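Local coordinates for RNA-dependent RNA Polymerase (Bombyx mori cytoplasmic polyhedrosis virus, PDB 6TZ0), which transcribes and replicates the double-stranded RNA genome of a cytoplasmic polyhedrosis virus as its RNA-directed RNA polymerase, at residues Ala1058-Leu1072 with Phe1149-Leu1161. Sequence-based numbering, arbitrary orientation.
Sequences AFALLGGLDRSANLL and FFLSDNPVSAERL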
ATOM      1  N   ALA A1058      27.529  27.449   7.028  1.00 31.32           N
ATOM      2  CA  ALA A1058      27.681  26.214   7.785  1.00 31.32           C
ATOM      3  C   ALA A1058      28.288  25.115   6.929  1.00 31.32           C
ATOM      4  O   ALA A1058      29.077  24.304   7.422  1.00 31.32           O
ATOM      5  CB  ALA A1058      26.332  25.766   8.341  1.00 31.32           C
ATOM      6  N   PHE A1059      27.929  25.070   5.643  1.00 31.48           N
ATOM      7  CA  PHE A1059      28.563  24.119   4.735  1.00 31.48           C
ATOM      8  C   PHE A1059      30.024  24.481   4.510  1.00 31.48           C
ATOM      9  O   PHE A1059      30.888  23.602   4.459  1.00 31.48           O
ATOM     10  CB  PHE A1059      27.789  24.091   3.422  1.00 31.48           C
ATOM     11  CG  PHE A1059      28.145  22.955   2.505  1.00 31.48           C
ATOM     12  CD1 PHE A1059      27.759  21.662   2.806  1.00 31.48           C
ATOM     13  CD2 PHE A1059      28.800  23.189   1.309  1.00 31.48           C
ATOM     14  CE1 PHE A1059      28.056  20.622   1.953  1.00 31.48           C
ATOM     15  CE2 PHE A1059      29.097  22.148   0.453  1.00 31.48           C
ATOM     16  CZ  PHE A1059      28.731  20.866   0.778  1.00 31.48           C
ATOM     17  N   ALA A1060      30.318  25.779   4.419  1.00 31.44           N
ATOM     18  CA  ALA A1060      31.680  26.262   4.246  1.00 31.44           C
ATOM     19  C   ALA A1060      32.540  26.074   5.486  1.00 31.44           C
ATOM     20  O   ALA A1060      33.767  26.128   5.380  1.00 31.44           O
ATOM     21  CB  ALA A1060      31.654  27.739   3.865  1.00 31.44           C
ATOM     22  N   LEU A1061      31.938  25.906   6.659  1.00 33.28           N
ATOM     23  CA  LEU A1061      32.711  25.660   7.869  1.00 33.28           C
ATOM     24  C   LEU A1061      32.837  24.182   8.208  1.00 33.28           C
ATOM     25  O   LEU A1061      33.943  23.705   8.465  1.00 33.28           O
ATOM     26  CB  LEU A1061      32.103  26.395   9.065  1.00 33.28           C
ATOM     27  CG  LEU A1061      32.205  27.909   9.163  1.00 33.28           C
ATOM     28  CD1 LEU A1061      31.463  28.348  10.393  1.00 33.28           C
ATOM     29  CD2 LEU A1061      33.644  28.343   9.229  1.00 33.28           C
ATOM     30  N   LEU A1062      31.725  23.448   8.230  1.00 34.53           N
ATOM     31  CA  LEU A1062      31.744  22.071   8.706  1.00 34.53           C
ATOM     32  C   LEU A1062      31.980  21.063   7.595  1.00 34.53           C
ATOM     33  O   LEU A1062      32.475  19.965   7.864  1.00 34.53           O
ATOM     34  CB  LEU A1062      30.433  21.710   9.409  1.00 34.53           C
ATOM     35  CG  LEU A1062      30.188  22.106  10.865  1.00 34.53           C
ATOM     36  CD1 LEU A1062      31.328  21.655  11.759  1.00 34.53           C
ATOM     37  CD2 LEU A1062      29.905  23.577  11.029  1.00 34.53           C
ATOM     38  N   GLY A1063      31.615  21.397   6.366  1.00 35.06           N
ATOM     39  CA  GLY A1063      31.791  20.502   5.243  1.00 35.06           C
ATOM     40  C   GLY A1063      30.563  19.655   4.989  1.00 35.06           C
ATOM     41  O   GLY A1063      29.504  19.819   5.599  1.00 35.06           O
ATOM     42  N   GLY A1064      30.730  18.719   4.067  1.00 41.09           N
ATOM     43  CA  GLY A1064      29.644  17.863   3.653  1.00 41.09           C
ATOM     44  C   GLY A1064      29.600  16.547   4.391  1.00 41.09           C
ATOM     45  O   GLY A1064      30.417  16.255   5.256  1.00 41.09           O
ATOM     46  N   LEU A1065      28.625  15.736   4.012  1.00 45.73           N
ATOM     47  CA  LEU A1065      28.372  14.469   4.676  1.00 45.73           C
ATOM     48  C   LEU A1065      29.077  13.336   3.942  1.00 45.73           C
ATOM     49  O   LEU A1065      29.182  13.345   2.714  1.00 45.73           O
ATOM     50  CB  LEU A1065      26.863  14.222   4.762  1.00 45.73           C
ATOM     51  CG  LEU A1065      25.982  13.752   3.596  1.00 45.73           C
ATOM     52  CD1 LEU A1065      24.599  13.498   4.124  1.00 45.73           C
ATOM     53  CD2 LEU A1065      25.910  14.713   2.419  1.00 45.73           C
ATOM     54  N   ASP A1066      29.583  12.369   4.705  1.00 59.28           N
ATOM     55  CA  ASP A1066      30.337  11.260   4.140  1.00 59.28           C
ATOM     56  C   ASP A1066      29.989   9.975   4.873  1.00 59.28           C
ATOM     57  O   ASP A1066      29.799   9.983   6.092  1.00 59.28           O
ATOM     58  CB  ASP A1066      31.845  11.509   4.225  1.00 59.28           C
ATOM     59  CG  ASP A1066      32.647  10.488   3.444  1.00 59.28           C
ATOM     60  OD1 ASP A1066      32.677  10.589   2.201  1.00 59.28           O
ATOM     61  OD2 ASP A1066      33.236   9.580   4.062  1.00 59.28           O
ATOM     62  N   ARG A1067      29.919   8.871   4.126  1.00 62.98           N
ATOM     63  CA  ARG A1067      29.570   7.571   4.688  1.00 62.98           C
ATOM     64  C   ARG A1067      30.767   6.796   5.212  1.00 62.98           C
ATOM     65  O   ARG A1067      30.582   5.862   5.998  1.00 62.98           O
ATOM     66  CB  ARG A1067      28.842   6.713   3.646  1.00 62.98           C
ATOM     67  CG  ARG A1067      29.677   6.359   2.425  1.00 62.98           C
ATOM     68  CD  ARG A1067      28.938   5.384   1.515  1.00 62.98           C
ATOM     69  NE  ARG A1067      27.694   5.937   0.985  1.00 62.98           N
ATOM     70  CZ  ARG A1067      27.596   6.612  -0.154  1.00 62.98           C
ATOM     71  NH1 ARG A1067      28.671   6.819  -0.902  1.00 62.98           N
ATOM     72  NH2 ARG A1067      26.418   7.076  -0.549  1.00 62.98           N
ATOM     73  N   SER A1068      31.979   7.154   4.799  1.00 68.18           N
ATOM     74  CA  SER A1068      33.181   6.447   5.214  1.00 68.18           C
ATOM     75  C   SER A1068      34.032   7.237   6.196  1.00 68.18           C
ATOM     76  O   SER A1068      35.020   6.698   6.706  1.00 68.18           O
ATOM     77  CB  SER A1068      34.030   6.091   3.988  1.00 68.18           C
ATOM     78  OG  SER A1068      34.512   7.264   3.350  1.00 68.18           O
ATOM     79  N   ALA A1069      33.688   8.497   6.462  1.00 69.91           N
ATOM     80  CA  ALA A1069      34.459   9.327   7.387  1.00 69.91           C
ATOM     81  C   ALA A1069      33.890   9.183   8.799  1.00 69.91           C
ATOM     82  O   ALA A1069      33.352  10.115   9.399  1.00 69.91           O
ATOM     83  CB  ALA A1069      34.465  10.779   6.925  1.00 69.91           C
ATOM     84  N   ASN A1070      34.019   7.970   9.322  1.00 72.25           N
ATOM     85  CA  ASN A1070      33.670   7.657  10.703  1.00 72.25           C
ATOM     86  C   ASN A1070      34.962   7.578  11.518  1.00 72.25           C
ATOM     87  O   ASN A1070      35.531   6.505  11.724  1.00 72.25           O
ATOM     88  CB  ASN A1070      32.821   6.373  10.777  1.00 72.25           C
ATOM     89  CG  ASN A1070      33.384   5.236   9.942  1.00 72.25           C
ATOM     90  OD1 ASN A1070      34.434   5.365   9.314  1.00 72.25           O
ATOM     91  ND2 ASN A1070      32.685   4.110   9.942  1.00 72.25           N
ATOM     92  N   LEU A1071      35.421   8.743  11.985  1.00 70.47           N
ATOM     93  CA  LEU A1071      36.674   8.813  12.730  1.00 70.47           C
ATOM     94  C   LEU A1071      36.512   8.196  14.113  1.00 70.47           C
ATOM     95  O   LEU A1071      37.166   7.202  14.448  1.00 70.47           O
ATOM     96  CB  LEU A1071      37.138  10.272  12.814  1.00 70.47           C
ATOM     97  CG  LEU A1071      38.572  10.681  13.193  1.00 70.47           C
ATOM     98  CD1 LEU A1071      38.857  10.680  14.695  1.00 70.47           C
ATOM     99  CD2 LEU A1071      39.574   9.803  12.462  1.00 70.47           C
ATOM    100  N   LEU A1072      35.635   8.772  14.929  1.00 71.30           N
ATOM    101  CA  LEU A1072      35.204   8.168  16.181  1.00 71.30           C
ATOM    102  C   LEU A1072      33.735   7.808  16.031  1.00 71.30           C
ATOM    103  O   LEU A1072      32.895   8.691  15.831  1.00 71.30           O
ATOM    104  CB  LEU A1072      35.411   9.112  17.363  1.00 71.30           C
ATOM    105  CG  LEU A1072      36.854   9.449  17.729  1.00 71.30           C
ATOM    106  CD1 LEU A1072      36.883  10.474  18.844  1.00 71.30           C
ATOM    107  CD2 LEU A1072      37.604   8.192  18.129  1.00 71.30           C
ATOM    108  N   PHE A1149      20.719  18.199   6.051  1.00 36.75           N
ATOM    109  CA  PHE A1149      20.509  17.554   4.756  1.00 36.75           C
ATOM    110  C   PHE A1149      21.800  17.484   3.941  1.00 36.75           C
ATOM    111  O   PHE A1149      22.260  16.394   3.592  1.00 36.75           O
ATOM    112  CB  PHE A1149      19.406  18.304   4.007  1.00 36.75           C
ATOM    113  CG  PHE A1149      19.007  17.704   2.692  1.00 36.75           C
ATOM    114  CD1 PHE A1149      18.147  16.621   2.642  1.00 36.75           C
ATOM    115  CD2 PHE A1149      19.440  18.260   1.506  1.00 36.75           C
ATOM    116  CE1 PHE A1149      17.765  16.080   1.429  1.00 36.75           C
ATOM    117  CE2 PHE A1149      19.060  17.726   0.297  1.00 36.75           C
ATOM    118  CZ  PHE A1149      18.221  16.634   0.257  1.00 36.75           C
ATOM    119  N   PHE A1150      22.400  18.632   3.629  1.00 35.48           N
ATOM    120  CA  PHE A1150      23.721  18.671   3.007  1.00 35.48           C
ATOM    121  C   PHE A1150      24.865  18.692   4.007  1.00 35.48           C
ATOM    122  O   PHE A1150      26.018  18.527   3.601  1.00 35.48           O
ATOM    123  CB  PHE A1150      23.883  19.890   2.093  1.00 35.48           C
ATOM    124  CG  PHE A1150      23.256  19.737   0.746  1.00 35.48           C
ATOM    125  CD1 PHE A1150      23.838  18.922  -0.206  1.00 35.48           C
ATOM    126  CD2 PHE A1150      22.127  20.454   0.408  1.00 35.48           C
ATOM    127  CE1 PHE A1150      23.275  18.791  -1.457  1.00 35.48           C
ATOM    128  CE2 PHE A1150      21.563  20.331  -0.839  1.00 35.48           C
ATOM    129  CZ  PHE A1150      22.140  19.499  -1.775  1.00 35.48           C
ATOM    130  N   LEU A1151      24.588  18.890   5.285  1.00 37.59           N
ATOM    131  CA  LEU A1151      25.630  19.093   6.274  1.00 37.59           C
ATOM    132  C   LEU A1151      26.021  17.771   6.929  1.00 37.59           C
ATOM    133  O   LEU A1151      25.312  16.769   6.842  1.00 37.59           O
ATOM    134  CB  LEU A1151      25.168  20.100   7.320  1.00 37.59           C
ATOM    135  CG  LEU A1151      25.390  21.599   7.157  1.00 37.59           C
ATOM    136  CD1 LEU A1151      26.868  21.840   7.182  1.00 37.59           C
ATOM    137  CD2 LEU A1151      24.777  22.170   5.892  1.00 37.59           C
ATOM    138  N   SER A1152      27.166  17.784   7.604  1.00 41.94           N
ATOM    139  CA  SER A1152      27.778  16.552   8.082  1.00 41.94           C
ATOM    140  C   SER A1152      27.150  16.075   9.382  1.00 41.94           C
ATOM    141  O   SER A1152      26.815  16.871  10.262  1.00 41.94           O
ATOM    142  CB  SER A1152      29.277  16.746   8.289  1.00 41.94           C
ATOM    143  OG  SER A1152      29.531  17.607   9.377  1.00 41.94           O
ATOM    144  N   ASP A1153      27.017  14.758   9.503  1.00 46.50           N
ATOM    145  CA  ASP A1153      26.508  14.107  10.700  1.00 46.50           C
ATOM    146  C   ASP A1153      27.580  13.867  11.749  1.00 46.50           C
ATOM    147  O   ASP A1153      27.276  13.298  12.801  1.00 46.50           O
ATOM    148  CB  ASP A1153      25.873  12.763  10.336  1.00 46.50           C
ATOM    149  CG  ASP A1153      24.600  12.913   9.543  1.00 46.50           C
ATOM    150  OD1 ASP A1153      23.905  13.936   9.714  1.00 46.50           O
ATOM    151  OD2 ASP A1153      24.286  11.999   8.752  1.00 46.50           O
ATOM    152  N   ASN A1154      28.820  14.270  11.493  1.00 45.37           N
ATOM    153  CA  ASN A1154      29.923  13.870  12.341  1.00 45.37           C
ATOM    154  C   ASN A1154      30.352  15.047  13.198  1.00 45.37           C
ATOM    155  O   ASN A1154      30.648  16.121  12.654  1.00 45.37           O
ATOM    156  CB  ASN A1154      31.087  13.379  11.492  1.00 45.37           C
ATOM    157  CG  ASN A1154      32.087  12.562  12.283  1.00 45.37           C
ATOM    158  OD1 ASN A1154      31.932  12.358  13.481  1.00 45.37           O
ATOM    159  ND2 ASN A1154      33.117  12.078  11.605  1.00 45.37           N
ATOM    160  N   PRO A1155      30.386  14.904  14.526  1.00 43.64           N
ATOM    161  CA  PRO A1155      30.911  15.983  15.376  1.00 43.64           C
ATOM    162  C   PRO A1155      32.410  16.203  15.258  1.00 43.64           C
ATOM    163  O   PRO A1155      32.904  17.208  15.779  1.00 43.64           O
ATOM    164  CB  PRO A1155      30.539  15.518  16.787  1.00 43.64           C
ATOM    165  CG  PRO A1155      29.395  14.599  16.589  1.00 43.64           C
ATOM    166  CD  PRO A1155      29.670  13.892  15.314  1.00 43.64           C
ATOM    167  N   VAL A1156      33.147  15.301  14.607  1.00 46.38           N
ATOM    168  CA  VAL A1156      34.587  15.451  14.451  1.00 46.38           C
ATOM    169  C   VAL A1156      34.912  16.569  13.464  1.00 46.38           C
ATOM    170  O   VAL A1156      35.990  17.168  13.530  1.00 46.38           O
ATOM    171  CB  VAL A1156      35.176  14.080  14.044  1.00 46.38           C
ATOM    172  CG1 VAL A1156      36.695  14.099  13.907  1.00 46.38           C
ATOM    173  CG2 VAL A1156      34.772  13.021  15.053  1.00 46.38           C
ATOM    174  N   SER A1157      33.966  16.935  12.599  1.00 42.08           N
ATOM    175  CA  SER A1157      34.183  17.997  11.624  1.00 42.08           C
ATOM    176  C   SER A1157      34.303  19.385  12.244  1.00 42.08           C
ATOM    177  O   SER A1157      34.651  20.330  11.530  1.00 42.08           O
ATOM    178  CB  SER A1157      33.051  17.999  10.604  1.00 42.08           C
ATOM    179  OG  SER A1157      31.828  18.360  11.213  1.00 42.08           O
ATOM    180  N   ALA A1158      34.037  19.536  13.537  1.00 44.47           N
ATOM    181  CA  ALA A1158      34.173  20.811  14.220  1.00 44.47           C
ATOM    182  C   ALA A1158      35.456  20.937  15.026  1.00 44.47           C
ATOM    183  O   ALA A1158      35.654  21.967  15.672  1.00 44.47           O
ATOM    184  CB  ALA A1158      32.980  21.042  15.145  1.00 44.47           C
ATOM    185  N   GLU A1159      36.334  19.929  15.007  1.00 48.72           N
ATOM    186  CA  GLU A1159      37.523  19.999  15.849  1.00 48.72           C
ATOM    187  C   GLU A1159      38.566  20.949  15.287  1.00 48.72           C
ATOM    188  O   GLU A1159      39.474  21.353  16.019  1.00 48.72           O
ATOM    189  CB  GLU A1159      38.134  18.609  16.060  1.00 48.72           C
ATOM    190  CG  GLU A1159      38.822  17.968  14.863  1.00 48.72           C
ATOM    191  CD  GLU A1159      40.334  18.155  14.851  1.00 48.72           C
ATOM    192  OE1 GLU A1159      40.917  18.437  15.920  1.00 48.72           O
ATOM    193  OE2 GLU A1159      40.943  18.006  13.769  1.00 48.72           O
ATOM    194  N   ARG A1160      38.457  21.325  14.015  1.00 43.30           N
ATOM    195  CA  ARG A1160      39.402  22.271  13.448  1.00 43.30           C
ATOM    196  C   ARG A1160      39.029  23.709  13.773  1.00 43.30           C
ATOM    197  O   ARG A1160      39.826  24.616  13.517  1.00 43.30           O
ATOM    198  CB  ARG A1160      39.495  22.062  11.929  1.00 43.30           C
ATOM    199  CG  ARG A1160      38.364  22.631  11.084  1.00 43.30           C
ATOM    200  CD  ARG A1160      38.871  23.872  10.370  1.00 43.30           C
ATOM    201  NE  ARG A1160      37.856  24.612   9.639  1.00 43.30           N
ATOM    202  CZ  ARG A1160      37.600  24.459   8.351  1.00 43.30           C
ATOM    203  NH1 ARG A1160      38.280  23.576   7.642  1.00 43.30           N
ATOM    204  NH2 ARG A1160      36.666  25.198   7.778  1.00 43.30           N
ATOM    205  N   LEU A1161      37.845  23.935  14.338  1.00 43.20           N
ATOM    206  CA  LEU A1161      37.298  25.271  14.515  1.00 43.20           C
ATOM    207  C   LEU A1161      37.459  25.822  15.922  1.00 43.20           C
ATOM    208  O   LEU A1161      37.357  27.038  16.103  1.00 43.20           O
ATOM    209  CB  LEU A1161      35.809  25.267  14.156  1.00 43.20           C
ATOM    210  CG  LEU A1161      35.472  25.036  12.690  1.00 43.20           C
ATOM    211  CD1 LEU A1161      33.989  24.822  12.526  1.00 43.20           C
ATOM    212  CD2 LEU A1161      35.916  26.235  11.890  1.00 43.20           C
TER
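Leu1062 and Leu1151 bring hydrophobic side chains to a contact in which no clear hydrogen bond passes between the two segments, although their CA atoms come as near as 4.0 Å, Leu1065 to Ser1152. This packing of a helix C-terminus on an irregular loop, within the C-terminal region of the reovirus-family polymerase and away from its annotated metal and nucleotide sites, illustrates how a loop with a short 3-10 segment can pack largely through apolar contacts, its clear side-chain hydrogen bonds lying within one partner. Helix 1054-1062 ends at Gly1063, whose positive phi (93°) turns the chain out along 1149-1152. On the helix, Leu1062 has CG anti to its carbonyl carbon (chi1 -81°), and CD1 reaches Ala1158 CB at 3.8 Å, at the end of the 3-10 segment 1155-1158, and Leu1161 CD1 just beyond it. Its CB meets Leu1151 CD1, which also lies against Ala1058 CB. The Phe1059 ring presents its edge to Leu1151 CD2 and to the carbonyl O of Phe1150, 3.4 Å from CE1, and the ring also meets that of His1036. Leu1061 and Leu1161 cross at about a right angle through their CD2 methyls, 4.1 Å apart. Farther along, Leu1071 and Val1156 likewise cross, with Leu1071 CG 4.0 Å from Val1156 CG1. Beyond the two segments, helix 1174-1188 packs on Leu1062 through Ile1186, and its Tyr1183 hydroxyl is hydrogen-bonded to Ser1152 O. Within the loop, Ser1152 OG donates to Ser1157 OG at 3.0 Å, and Ser1157 OG passes its own hydrogen to Asn1154 O at 2.9 Å, arriving almost straight on at a C=O...OG angle of 168°.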